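Local coordinates for protein N-acetylglucosamine-6-phosphate deacetylase (Thermotoga maritima, PDB 1O12) that probably removes the acetyl group from N-acetylglucosamine 6-phosphate, acting as a metal-dependent hydrolase in carbohydrate metabolism, at residues V21-G26 against L53-V58; G86-L91 against T365-E370; P147-L152 against S171-R176; F164-E169 against G187-T192. All coordinates share one frame; numbering follows the deposited sequence.

Contact 1: V21-G26 against L53-V58; sequences VDPIDG and LMPGFV
V21 and L53 are joined by a backbone bond from V21 N to L53 O, 3.0 Å long and rather bent at the hydrogen (135°). The valine side chain can be followed outward from there. Its CB sits 3.5 Å from L53 O and also faces CG of M54, a selenomethionine, at 4.2 Å. CG2, beside the backbone N, stays close to the same carbonyl, 3.6 Å from L53 O. CG1 takes the position anti to the backbone N (chi1 -173°), which turns it off the L53 carbonyl; beyond this contact the side chain packs on I322 of helix 322-336. Strands 18-22 and 52-59 are parallel neighbours here, a pairing of the small β-domain that accompanies the barrel in NagA-family enzymes, and strand 52-59 runs on to pair with strand 87-93 of the barrel. Past V21 the contact passes to two prolines: P55 CD lies 3.3 Å from V21 O, and P55 CG meets P23 CD at 4.3 Å. The chain leaves the strand in an Asx turn. D22 OD2 accepts from D25 N with its anti lone pair and from I24 N above the carboxylate plane, while D22 OD1 is held by R344 and by the amide of I345.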
loop_
_atom_site.group_PDB
_atom_site.type_symbol
_atom_site.label_atom_id
_atom_site.label_comp_id
_atom_site.label_asym_id
_atom_site.label_seq_id
_atom_site.Cartn_x
_atom_site.Cartn_y
_atom_site.Cartn_z
ATOM N N VAL A 21 -15.362 -20.613 16.114
ATOM C CA VAL A 21 -14.742 -19.422 15.597
ATOM C C VAL A 21 -15.749 -18.381 15.198
ATOM O O VAL A 21 -16.484 -18.570 14.239
ATOM C CB VAL A 21 -13.881 -19.735 14.367
ATOM C CG1 VAL A 21 -13.128 -18.523 13.953
ATOM C CG2 VAL A 21 -12.947 -20.909 14.652
ATOM N N ASP A 22 -15.780 -17.288 15.951
ATOM C CA ASP A 22 -16.658 -16.162 15.680
ATOM C C ASP A 22 -15.758 -14.948 15.335
ATOM O O ASP A 22 -14.748 -14.692 15.996
ATOM C CB ASP A 22 -17.535 -15.853 16.909
ATOM C CG ASP A 22 -18.567 -14.766 16.638
ATOM O OD1 ASP A 22 -19.535 -15.029 15.908
ATOM O OD2 ASP A 22 -18.401 -13.639 17.142
ATOM N N PRO A 23 -16.120 -14.189 14.300
ATOM C CA PRO A 23 -15.385 -13.010 13.837
ATOM C C PRO A 23 -15.253 -11.952 14.911
ATOM O O PRO A 23 -14.336 -11.143 14.876
ATOM C CB PRO A 23 -16.247 -12.463 12.713
ATOM C CG PRO A 23 -17.142 -13.608 12.337
ATOM C CD PRO A 23 -17.417 -14.291 13.625
ATOM N N ILE A 24 -16.186 -11.938 15.852
ATOM C CA ILE A 24 -16.169 -10.908 16.878
ATOM C C ILE A 24 -15.764 -11.370 18.265
ATOM O O ILE A 24 -14.995 -10.710 18.945
ATOM C CB ILE A 24 -17.552 -10.214 16.948
ATOM C CG1 ILE A 24 -17.778 -9.404 15.668
ATOM C CG2 ILE A 24 -17.628 -9.283 18.148
ATOM C CD1 ILE A 24 -19.164 -8.814 15.587
ATOM N N ASP A 25 -16.279 -12.514 18.677
ATOM C CA ASP A 25 -15.972 -13.034 19.981
ATOM C C ASP A 25 -14.683 -13.842 20.010
ATOM O O ASP A 25 -14.264 -14.297 21.065
ATOM C CB ASP A 25 -17.163 -13.868 20.498
ATOM C CG ASP A 25 -18.425 -13.031 20.667
ATOM O OD1 ASP A 25 -18.305 -11.853 21.099
ATOM O OD2 ASP A 25 -19.533 -13.541 20.375
ATOM N N GLY A 26 -14.039 -14.033 18.868
ATOM C CA GLY A 26 -12.795 -14.795 18.881
ATOM C C GLY A 26 -12.992 -16.294 18.719
ATOM O O GLY A 26 -14.087 -16.750 18.355
ATOM N N LEU A 53 -15.157 -25.094 13.816
ATOM C CA LEU A 53 -16.521 -24.749 13.404
ATOM C C LEU A 53 -16.485 -23.263 13.074
ATOM O O LEU A 53 -16.078 -22.447 13.913
ATOM C CB LEU A 53 -17.519 -24.978 14.528
ATOM C CG LEU A 53 -18.981 -24.927 14.069
ATOM C CD1 LEU A 53 -19.299 -26.217 13.346
ATOM C CD2 LEU A 53 -19.949 -24.756 15.260
HETATM N N MSE A 54 -16.887 -22.914 11.858
HETATM C CA MSE A 54 -16.889 -21.518 11.435
HETATM C C MSE A 54 -18.226 -21.162 10.783
HETATM O O MSE A 54 -19.011 -22.054 10.425
HETATM C CB MSE A 54 -15.791 -21.267 10.393
HETATM C CG MSE A 54 -14.400 -21.770 10.729
HETATM SE SE MSE A 54 -13.122 -21.360 9.258
HETATM C CE MSE A 54 -13.176 -19.389 9.441
ATOM N N PRO A 55 -18.497 -19.854 10.618
ATOM C CA PRO A 55 -19.749 -19.412 9.983
ATOM C C PRO A 55 -19.711 -19.916 8.535
ATOM O O PRO A 55 -18.637 -20.010 7.955
ATOM C CB PRO A 55 -19.657 -17.885 10.054
ATOM C CG PRO A 55 -18.829 -17.668 11.287
ATOM C CD PRO A 55 -17.739 -18.707 11.142
ATOM N N GLY A 56 -20.863 -20.269 7.971
ATOM C CA GLY A 56 -20.890 -20.750 6.601
ATOM C C GLY A 56 -20.243 -19.730 5.663
ATOM O O GLY A 56 -20.543 -18.549 5.732
ATOM N N PHE A 57 -19.340 -20.190 4.803
ATOM C CA PHE A 57 -18.654 -19.317 3.863
ATOM C C PHE A 57 -19.665 -18.644 2.947
ATOM O O PHE A 57 -20.757 -19.173 2.720
ATOM C CB PHE A 57 -17.661 -20.114 3.022
ATOM C CG PHE A 57 -16.572 -20.765 3.833
ATOM C CD1 PHE A 57 -15.966 -21.944 3.395
ATOM C CD2 PHE A 57 -16.148 -20.198 5.039
ATOM C CE1 PHE A 57 -14.958 -22.546 4.144
ATOM C CE2 PHE A 57 -15.141 -20.791 5.798
ATOM C CZ PHE A 57 -14.548 -21.961 5.353
ATOM N N VAL A 58 -19.268 -17.479 2.435
ATOM C CA VAL A 58 -20.066 -16.671 1.546
ATOM C C VAL A 58 -19.246 -16.295 0.302
ATOM O O VAL A 58 -18.177 -15.674 0.422
ATOM C CB VAL A 58 -20.524 -15.377 2.273
ATOM C CG1 VAL A 58 -21.343 -14.519 1.308
ATOM C CG2 VAL A 58 -21.338 -15.737 3.561
#

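Contact 2: G86-L91 against T365-E370; sequences GVTTFL and TIKEGE
G86 and T365 approach with CA atoms 5.3 Å apart, where strands 87-91 and 365-367 pass at 7.4 Å with 46° between their directions. They are packed against each other, not paired as sheet neighbours: the first belongs to the (β/α)8 barrel of the amidohydrolase fold, the second to the β-domain strands near the chain's end. G86 has positive phi and is the C' residue of a Schellman motif, with V87 N bonded to L82 O and G86 N to Y83 O, so the barrel strand starts directly from a helix end. On the other side, K367 and E370 bond to each other through both backbone amides, closing a tight hairpin turn.

T365 straddles the glycine end of this interface. Its OG1 lies 3.3 Å from G86 CA and hydrogen-bonds to Y83 O, tying the late strand to that same helix end. Its methyl CG2, anti to the backbone N, is thereby aimed at T88, and the CG2 atoms of T365 and T88 meet at 3.5 Å as the two side chains pass alongside, pointing opposite ways. T88 CG2 also rests 3.5 Å from I366 O. K367 closes the far end. Its CG lies 4.2 Å from T88 CB, and bends at chi2 (-55°) and chi4 bring the end of the chain round to T88 O. The ammonium NZ forms a salt bridge with D352 and stands 3.2 Å from T88 O; T89 OG1 makes a weak bond to that carbonyl.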
loop_
_atom_site.group_PDB
_atom_site.type_symbol
_atom_site.label_atom_id
_atom_site.label_comp_id
_atom_site.label_asym_id
_atom_site.label_seq_id
_atom_site.Cartn_x
_atom_site.Cartn_y
_atom_site.Cartn_z
ATOM N N GLY A 86 -18.263 -25.730 1.850
ATOM C CA GLY A 86 -18.686 -25.046 3.059
ATOM C C GLY A 86 -19.428 -23.745 2.806
ATOM O O GLY A 86 -19.744 -23.030 3.756
ATOM N N VAL A 87 -19.702 -23.437 1.533
ATOM C CA VAL A 87 -20.410 -22.217 1.138
ATOM C C VAL A 87 -21.916 -22.337 1.353
ATOM O O VAL A 87 -22.573 -23.191 0.766
ATOM C CB VAL A 87 -20.182 -21.886 -0.355
ATOM C CG1 VAL A 87 -21.010 -20.661 -0.735
ATOM C CG2 VAL A 87 -18.669 -21.628 -0.635
ATOM N N THR A 88 -22.463 -21.471 2.192
ATOM C CA THR A 88 -23.882 -21.488 2.478
ATOM C C THR A 88 -24.662 -20.263 1.945
ATOM O O THR A 88 -25.863 -20.143 2.168
ATOM C CB THR A 88 -24.108 -21.627 3.981
ATOM O OG1 THR A 88 -23.362 -20.619 4.668
ATOM C CG2 THR A 88 -23.670 -22.991 4.453
ATOM N N THR A 89 -23.972 -19.341 1.286
ATOM C CA THR A 89 -24.605 -18.179 0.688
ATOM C C THR A 89 -23.726 -17.785 -0.486
ATOM O O THR A 89 -22.509 -17.639 -0.344
ATOM C CB THR A 89 -24.698 -16.944 1.618
ATOM O OG1 THR A 89 -25.456 -17.256 2.788
ATOM C CG2 THR A 89 -25.407 -15.798 0.893
ATOM N N PHE A 90 -24.335 -17.638 -1.653
ATOM C CA PHE A 90 -23.585 -17.225 -2.822
ATOM C C PHE A 90 -24.428 -16.366 -3.762
ATOM O O PHE A 90 -25.661 -16.264 -3.646
ATOM C CB PHE A 90 -22.991 -18.432 -3.544
ATOM C CG PHE A 90 -23.964 -19.186 -4.436
ATOM C CD1 PHE A 90 -23.930 -19.016 -5.832
ATOM C CD2 PHE A 90 -24.823 -20.132 -3.905
ATOM C CE1 PHE A 90 -24.740 -19.803 -6.675
ATOM C CE2 PHE A 90 -25.618 -20.905 -4.723
ATOM C CZ PHE A 90 -25.577 -20.744 -6.116
ATOM N N LEU A 91 -23.715 -15.714 -4.666
ATOM C CA LEU A 91 -24.286 -14.830 -5.658
ATOM C C LEU A 91 -23.788 -15.328 -7.010
ATOM O O LEU A 91 -22.582 -15.269 -7.308
ATOM C CB LEU A 91 -23.791 -13.399 -5.391
ATOM C CG LEU A 91 -24.695 -12.242 -4.958
ATOM C CD1 LEU A 91 -25.795 -12.707 -4.028
ATOM C CD2 LEU A 91 -23.813 -11.155 -4.322
ATOM N N THR A 365 -21.228 -29.322 6.276
ATOM C CA THR A 365 -21.828 -28.018 6.062
ATOM C C THR A 365 -23.264 -28.060 6.541
ATOM O O THR A 365 -23.967 -29.044 6.354
ATOM C CB THR A 365 -21.766 -27.625 4.554
ATOM O OG1 THR A 365 -20.401 -27.665 4.115
ATOM C CG2 THR A 365 -22.315 -26.228 4.317
ATOM N N ILE A 366 -23.686 -26.983 7.178
ATOM C CA ILE A 366 -25.027 -26.858 7.703
ATOM C C ILE A 366 -25.620 -25.572 7.183
ATOM O O ILE A 366 -24.989 -24.533 7.273
ATOM C CB ILE A 366 -24.978 -26.826 9.229
ATOM C CG1 ILE A 366 -24.364 -28.157 9.718
ATOM C CG2 ILE A 366 -26.378 -26.532 9.816
ATOM C CD1 ILE A 366 -23.900 -28.159 11.145
ATOM N N LYS A 367 -26.829 -25.651 6.629
ATOM C CA LYS A 367 -27.560 -24.499 6.072
ATOM C C LYS A 367 -28.879 -24.519 6.839
ATOM O O LYS A 367 -29.590 -25.516 6.790
ATOM C CB LYS A 367 -27.850 -24.746 4.583
ATOM C CG LYS A 367 -27.788 -23.557 3.669
ATOM C CD LYS A 367 -28.669 -22.426 4.105
ATOM C CE LYS A 367 -28.508 -21.253 3.159
ATOM N NZ LYS A 367 -28.548 -19.917 3.826
ATOM N N GLU A 368 -29.223 -23.452 7.551
ATOM C CA GLU A 368 -30.472 -23.486 8.299
ATOM C C GLU A 368 -30.595 -24.780 9.122
ATOM O O GLU A 368 -31.437 -25.623 8.814
ATOM C CB GLU A 368 -31.669 -23.416 7.342
ATOM C CG GLU A 368 -32.088 -22.021 6.972
ATOM C CD GLU A 368 -32.553 -21.220 8.182
ATOM O OE1 GLU A 368 -33.627 -21.544 8.735
ATOM O OE2 GLU A 368 -31.846 -20.267 8.585
ATOM N N GLY A 369 -29.747 -24.947 10.138
ATOM C CA GLY A 369 -29.797 -26.128 10.989
ATOM C C GLY A 369 -29.870 -27.516 10.364
ATOM O O GLY A 369 -29.958 -28.509 11.091
ATOM N N GLU A 370 -29.842 -27.608 9.041
ATOM C CA GLU A 370 -29.874 -28.905 8.372
ATOM C C GLU A 370 -28.513 -29.200 7.732
ATOM O O GLU A 370 -27.953 -28.363 7.015
ATOM C CB GLU A 370 -30.947 -28.929 7.270
ATOM C CG GLU A 370 -32.381 -28.645 7.743
ATOM C CD GLU A 370 -32.938 -29.730 8.673
ATOM O OE1 GLU A 370 -32.855 -30.924 8.295
ATOM O OE2 GLU A 370 -33.465 -29.390 9.768
#

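Contact 3: P147-L152 against S171-R176; sequences PSEREL and SELLLR
E149 OE2 takes a hydrogen bond of 2.6 Å from R176 NH1, nearly straight at 172°, as part of a salt bridge. The two segments lie in connections that follow successive strands of the (β/α)8 barrel, 121-127 and 159-164, and the bridge ties a short N-capped helix to a helical turn. S148 is the N-cap: its OG accepts from E151 N at 3.0 Å and so fixes the helix start that presents E149.

The ionic pair is laid out flat. The carboxylate and guanidinium planes differ by 21°; NH1 meets OE2 on its syn side, and OE2 lies almost in the guanidinium plane. A bend at chi3 of R176 and one at chi2 of E149 accompany the right-angled crossing of the two side chains. One face of the guanidinium is covered by L152, whose CD2 stands 3.5 Å above its centre, so that the arginine offers its edge to a charge and its face to a methyl group. With an alanine here instead of R176, E149 would probably lose its cationic mate and L152 CD2 the flat surface it lies on.

Behind the bridge the contact becomes apolar. L173 sends CD1 to within 3.9 Å of E149 N and equally close to E149 OE1, at the start of the short helix. The other methyl of L152, CD1, lies 3.8 Å from L173 O. Deeper still, P147 is wedged against the second segment, its CB 3.8 Å from L174 CD2 and its CG close to S171 N.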
loop_
_atom_site.group_PDB
_atom_site.type_symbol
_atom_site.label_atom_id
_atom_site.label_comp_id
_atom_site.label_asym_id
_atom_site.label_seq_id
_atom_site.Cartn_x
_atom_site.Cartn_y
_atom_site.Cartn_z
ATOM N N PRO A 147 -24.830 2.798 -18.682
ATOM C CA PRO A 147 -26.148 2.550 -18.103
ATOM C C PRO A 147 -27.143 3.549 -18.679
ATOM O O PRO A 147 -26.795 4.700 -18.960
ATOM C CB PRO A 147 -25.913 2.759 -16.616
ATOM C CG PRO A 147 -24.748 3.728 -16.585
ATOM C CD PRO A 147 -23.857 3.188 -17.652
ATOM N N SER A 148 -28.386 3.107 -18.838
ATOM C CA SER A 148 -29.436 3.946 -19.403
ATOM C C SER A 148 -30.647 3.869 -18.506
ATOM O O SER A 148 -30.824 2.886 -17.798
ATOM C CB SER A 148 -29.820 3.417 -20.781
ATOM O OG SER A 148 -30.583 2.230 -20.640
ATOM N N GLU A 149 -31.499 4.894 -18.561
ATOM C CA GLU A 149 -32.720 4.944 -17.747
ATOM C C GLU A 149 -33.613 3.747 -18.082
ATOM O O GLU A 149 -34.329 3.232 -17.212
ATOM C CB GLU A 149 -33.476 6.243 -18.026
ATOM C CG GLU A 149 -34.486 6.643 -16.978
ATOM C CD GLU A 149 -33.828 7.270 -15.769
ATOM O OE1 GLU A 149 -32.858 8.039 -15.973
ATOM O OE2 GLU A 149 -34.281 7.006 -14.632
ATOM N N ARG A 150 -33.557 3.322 -19.344
ATOM C CA ARG A 150 -34.324 2.184 -19.850
ATOM C C ARG A 150 -33.847 0.870 -19.227
ATOM O O ARG A 150 -34.652 -0.014 -18.933
ATOM C CB ARG A 150 -34.184 2.105 -21.373
ATOM C CG ARG A 150 -34.802 0.868 -22.055
ATOM C CD ARG A 150 -34.496 0.893 -23.570
ATOM N NE ARG A 150 -34.792 2.218 -24.138
ATOM C CZ ARG A 150 -34.579 2.596 -25.407
ATOM N NH1 ARG A 150 -34.053 1.749 -26.296
ATOM N NH2 ARG A 150 -34.900 3.834 -25.794
ATOM N N GLU A 151 -32.540 0.717 -19.032
ATOM C CA GLU A 151 -32.057 -0.519 -18.431
ATOM C C GLU A 151 -32.145 -0.465 -16.909
ATOM O O GLU A 151 -32.460 -1.458 -16.261
ATOM C CB GLU A 151 -30.621 -0.817 -18.873
ATOM C CG GLU A 151 -30.529 -1.276 -20.306
ATOM C CD GLU A 151 -29.103 -1.537 -20.747
ATOM O OE1 GLU A 151 -28.501 -2.537 -20.281
ATOM O OE2 GLU A 151 -28.583 -0.729 -21.554
ATOM N N LEU A 152 -31.886 0.698 -16.341
ATOM C CA LEU A 152 -31.942 0.813 -14.911
ATOM C C LEU A 152 -33.253 0.220 -14.393
ATOM O O LEU A 152 -33.299 -0.356 -13.301
ATOM C CB LEU A 152 -31.847 2.272 -14.510
ATOM C CG LEU A 152 -31.584 2.443 -13.014
ATOM C CD1 LEU A 152 -30.090 2.106 -12.747
ATOM C CD2 LEU A 152 -31.924 3.876 -12.554
ATOM N N SER A 171 -22.704 6.754 -15.083
ATOM C CA SER A 171 -22.438 5.863 -13.977
ATOM C C SER A 171 -23.254 6.280 -12.749
ATOM O O SER A 171 -23.598 5.444 -11.919
ATOM C CB SER A 171 -20.950 5.886 -13.651
ATOM O OG SER A 171 -20.566 7.157 -13.171
ATOM N N GLU A 172 -23.573 7.571 -12.650
ATOM C CA GLU A 172 -24.338 8.114 -11.516
ATOM C C GLU A 172 -25.734 7.509 -11.318
ATOM O O GLU A 172 -26.189 7.379 -10.188
ATOM C CB GLU A 172 -24.466 9.644 -11.630
ATOM C CG GLU A 172 -23.476 10.292 -12.599
ATOM C CD GLU A 172 -23.992 10.317 -14.045
ATOM O OE1 GLU A 172 -23.179 10.099 -14.980
ATOM O OE2 GLU A 172 -25.208 10.564 -14.242
ATOM N N LEU A 173 -26.412 7.149 -12.402
ATOM C CA LEU A 173 -27.737 6.553 -12.288
ATOM C C LEU A 173 -27.700 5.292 -11.417
ATOM O O LEU A 173 -28.647 5.005 -10.684
ATOM C CB LEU A 173 -28.288 6.180 -13.676
ATOM C CG LEU A 173 -28.435 7.252 -14.778
ATOM C CD1 LEU A 173 -29.232 6.667 -15.964
ATOM C CD2 LEU A 173 -29.142 8.477 -14.224
ATOM N N LEU A 174 -26.604 4.548 -11.493
ATOM C CA LEU A 174 -26.478 3.314 -10.731
ATOM C C LEU A 174 -26.692 3.544 -9.242
ATOM O O LEU A 174 -27.112 2.646 -8.531
ATOM C CB LEU A 174 -25.113 2.660 -10.988
ATOM C CG LEU A 174 -24.780 2.379 -12.451
ATOM C CD1 LEU A 174 -23.377 1.803 -12.522
ATOM C CD2 LEU A 174 -25.810 1.431 -13.097
ATOM N N LEU A 175 -26.421 4.755 -8.767
ATOM C CA LEU A 175 -26.624 5.034 -7.356
ATOM C C LEU A 175 -28.070 4.844 -6.951
ATOM O O LEU A 175 -28.385 4.694 -5.768
ATOM C CB LEU A 175 -26.213 6.451 -7.032
ATOM C CG LEU A 175 -24.725 6.649 -7.201
ATOM C CD1 LEU A 175 -24.411 8.131 -7.174
ATOM C CD2 LEU A 175 -24.016 5.897 -6.092
ATOM N N ARG A 176 -28.969 4.855 -7.916
ATOM C CA ARG A 176 -30.340 4.685 -7.529
ATOM C C ARG A 176 -30.664 3.263 -7.168
ATOM O O ARG A 176 -31.741 2.995 -6.647
ATOM C CB ARG A 176 -31.246 5.191 -8.627
ATOM C CG ARG A 176 -31.254 6.701 -8.645
ATOM C CD ARG A 176 -31.834 7.209 -9.912
ATOM N NE ARG A 176 -33.156 6.627 -10.113
ATOM C CZ ARG A 176 -33.764 6.630 -11.285
ATOM N NH1 ARG A 176 -33.159 7.186 -12.329
ATOM N NH2 ARG A 176 -34.956 6.066 -11.414
#

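Contact 4: F164-E169 against G187-T192; sequences FAPEIE and GHSIAT. With FE (Fe (III) ion), chain C.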
loop_
_atom_site.group_PDB
_atom_site.type_symbol
_atom_site.label_atom_id
_atom_site.label_comp_id
_atom_site.label_asym_id
_atom_site.label_seq_id
_atom_site.Cartn_x
_atom_site.Cartn_y
_atom_site.Cartn_z
ATOM N N PHE A 164 -19.467 -1.915 -11.385
ATOM C CA PHE A 164 -19.390 -0.855 -12.396
ATOM C C PHE A 164 -18.075 -0.043 -12.378
ATOM O O PHE A 164 -17.302 -0.061 -11.392
ATOM C CB PHE A 164 -20.542 0.117 -12.192
ATOM C CG PHE A 164 -20.316 1.073 -11.057
ATOM C CD1 PHE A 164 -20.008 2.409 -11.311
ATOM C CD2 PHE A 164 -20.345 0.622 -9.733
ATOM C CE1 PHE A 164 -19.732 3.275 -10.272
ATOM C CE2 PHE A 164 -20.065 1.490 -8.670
ATOM C CZ PHE A 164 -19.759 2.817 -8.939
ATOM N N ALA A 165 -17.839 0.677 -13.476
ATOM C CA ALA A 165 -16.660 1.530 -13.597
ATOM C C ALA A 165 -17.130 2.982 -13.430
ATOM O O ALA A 165 -17.755 3.523 -14.314
ATOM C CB ALA A 165 -16.013 1.318 -14.961
ATOM N N PRO A 166 -16.817 3.630 -12.289
ATOM C CA PRO A 166 -17.209 5.022 -11.979
ATOM C C PRO A 166 -17.007 6.113 -13.058
ATOM O O PRO A 166 -17.702 7.135 -13.049
ATOM C CB PRO A 166 -16.409 5.342 -10.718
ATOM C CG PRO A 166 -16.236 4.004 -10.081
ATOM C CD PRO A 166 -15.910 3.111 -11.249
ATOM N N GLU A 167 -16.074 5.906 -13.982
ATOM C CA GLU A 167 -15.831 6.922 -15.004
ATOM C C GLU A 167 -16.734 6.773 -16.236
ATOM O O GLU A 167 -16.811 7.676 -17.082
ATOM C CB GLU A 167 -14.352 6.904 -15.431
ATOM C CG GLU A 167 -13.989 5.783 -16.381
ATOM C CD GLU A 167 -13.718 4.446 -15.703
ATOM O OE1 GLU A 167 -14.121 4.252 -14.524
ATOM O OE2 GLU A 167 -13.106 3.578 -16.372
ATOM N N ILE A 168 -17.423 5.643 -16.335
ATOM C CA ILE A 168 -18.277 5.396 -17.480
ATOM C C ILE A 168 -19.408 6.420 -17.535
ATOM O O ILE A 168 -19.782 7.028 -16.530
ATOM C CB ILE A 168 -18.824 3.927 -17.458
ATOM C CG1 ILE A 168 -19.162 3.476 -18.873
ATOM C CG2 ILE A 168 -20.066 3.823 -16.584
ATOM C CD1 ILE A 168 -19.589 1.984 -18.990
ATOM N N GLU A 169 -19.941 6.630 -18.727
ATOM C CA GLU A 169 -21.028 7.582 -18.923
ATOM C C GLU A 169 -22.271 7.155 -18.155
ATOM O O GLU A 169 -22.660 5.985 -18.199
ATOM C CB GLU A 169 -21.364 7.668 -20.414
ATOM C CG GLU A 169 -22.404 8.720 -20.779
ATOM C CD GLU A 169 -23.082 8.417 -22.105
ATOM O OE1 GLU A 169 -22.372 7.976 -23.048
ATOM O OE2 GLU A 169 -24.318 8.623 -22.196
ATOM N N GLY A 187 -15.046 -1.756 -10.232
ATOM C CA GLY A 187 -14.155 -2.695 -10.886
ATOM C C GLY A 187 -14.192 -2.492 -12.390
ATOM O O GLY A 187 -15.140 -1.895 -12.921
ATOM N N HIS A 188 -13.149 -2.980 -13.074
ATOM C CA HIS A 188 -13.010 -2.864 -14.531
ATOM C C HIS A 188 -13.096 -1.408 -14.920
ATOM O O HIS A 188 -13.885 -1.026 -15.766
ATOM C CB HIS A 188 -14.112 -3.665 -15.204
ATOM C CG HIS A 188 -13.996 -5.133 -14.962
ATOM N ND1 HIS A 188 -13.005 -5.907 -15.541
ATOM C CD2 HIS A 188 -14.720 -5.970 -14.179
ATOM C CE1 HIS A 188 -13.131 -7.158 -15.130
ATOM N NE2 HIS A 188 -14.163 -7.223 -14.303
ATOM N N SER A 189 -12.258 -0.599 -14.292
ATOM C CA SER A 189 -12.282 0.831 -14.500
ATOM C C SER A 189 -10.916 1.491 -14.552
ATOM O O SER A 189 -9.931 0.947 -14.053
ATOM C CB SER A 189 -13.099 1.445 -13.364
ATOM O OG SER A 189 -12.629 2.727 -12.991
ATOM N N ILE A 190 -10.848 2.664 -15.175
ATOM C CA ILE A 190 -9.581 3.408 -15.198
ATOM C C ILE A 190 -9.774 4.689 -14.416
ATOM O O ILE A 190 -8.918 5.548 -14.411
ATOM C CB ILE A 190 -9.081 3.777 -16.625
ATOM C CG1 ILE A 190 -10.194 4.442 -17.427
ATOM C CG2 ILE A 190 -8.507 2.561 -17.306
ATOM C CD1 ILE A 190 -9.821 4.565 -18.912
ATOM N N ALA A 191 -10.908 4.805 -13.747
ATOM C CA ALA A 191 -11.204 5.986 -12.963
ATOM C C ALA A 191 -10.061 6.432 -12.041
ATOM O O ALA A 191 -9.303 5.623 -11.477
ATOM C CB ALA A 191 -12.467 5.751 -12.141
ATOM N N THR A 192 -9.972 7.741 -11.874
ATOM C CA THR A 192 -8.965 8.341 -11.034
ATOM C C THR A 192 -9.455 8.257 -9.602
ATOM O O THR A 192 -10.551 7.794 -9.336
ATOM C CB THR A 192 -8.791 9.824 -11.391
ATOM O OG1 THR A 192 -10.049 10.491 -11.221
ATOM C CG2 THR A 192 -8.342 9.982 -12.845
HETATM FE FE FE C . -14.009 -9.400 -13.844
#
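E167 grips the 187-192 loop with both carboxylate oxygens. S189 OG donates to OE1 at 2.6 Å, on the syn side but tilted from the carboxylate plane, while I190 N donates to OE2 at 2.7 Å, almost straight (176°) yet from well above that plane. S189 OG in turn accepts from A191 N at 2.8 Å, an ST turn, so the serine hydroxyl donates a hydrogen bond to E167 and accepts one from the backbone amide two residues on. CG of E167 lies between the backbone N and the carbonyl carbon (chi1 78°); with a further bend at chi2, the side chain curls over the loop instead of extending past it. A leucine in its place would probably leave S189 OG and the I190 amide without their acceptors and the 189-191 turn freer to shift.

At the other end of the contact G187 N bonds to F164 O, entering from above the carbonyl plane. Between these two anchors A165 CB touches both H188 O and S189 CB at 3.3 Å. Further along, P166, within a type I turn running from A165 to I168, sets its CB 4.2 Å from A191 CB, and helix 223-230 covers this side through I224. The 187-192 loop carries H188, whose NE2 binds the iron at 2.2 Å and whose ND1 is fixed by K135 O. E167 holds S189 and I190, the residues that directly follow this ligand in the chain; with E127 and H209, H188 forms the mononuclear metal site at the mouth of an amidohydrolase barrel.

Contacts 1 and 2 are buried, and both lie across the chain's centre from contact 4. Contact 1 uses strand 52-59 and contact 2 its sheet neighbour 87-93, joined through backbone bonds between F57 and both G86 and T88. Together they fasten the β-domain to the barrel, contact 1 through a backbone bond, valine and proline, contact 2 through threonine methyls and a lysine chain. Contacts 3 and 4 interleave along the chain and touch where S171 OG meets P166 O and L174 packs on F164. Their chemistry differs with depth: 147-152 against 171-176 is partly buried and carries an ionic pair with an exposed glutamate, whereas 164-169 against 187-192 is buried and spends its carboxylate on the loop that carries a metal ligand.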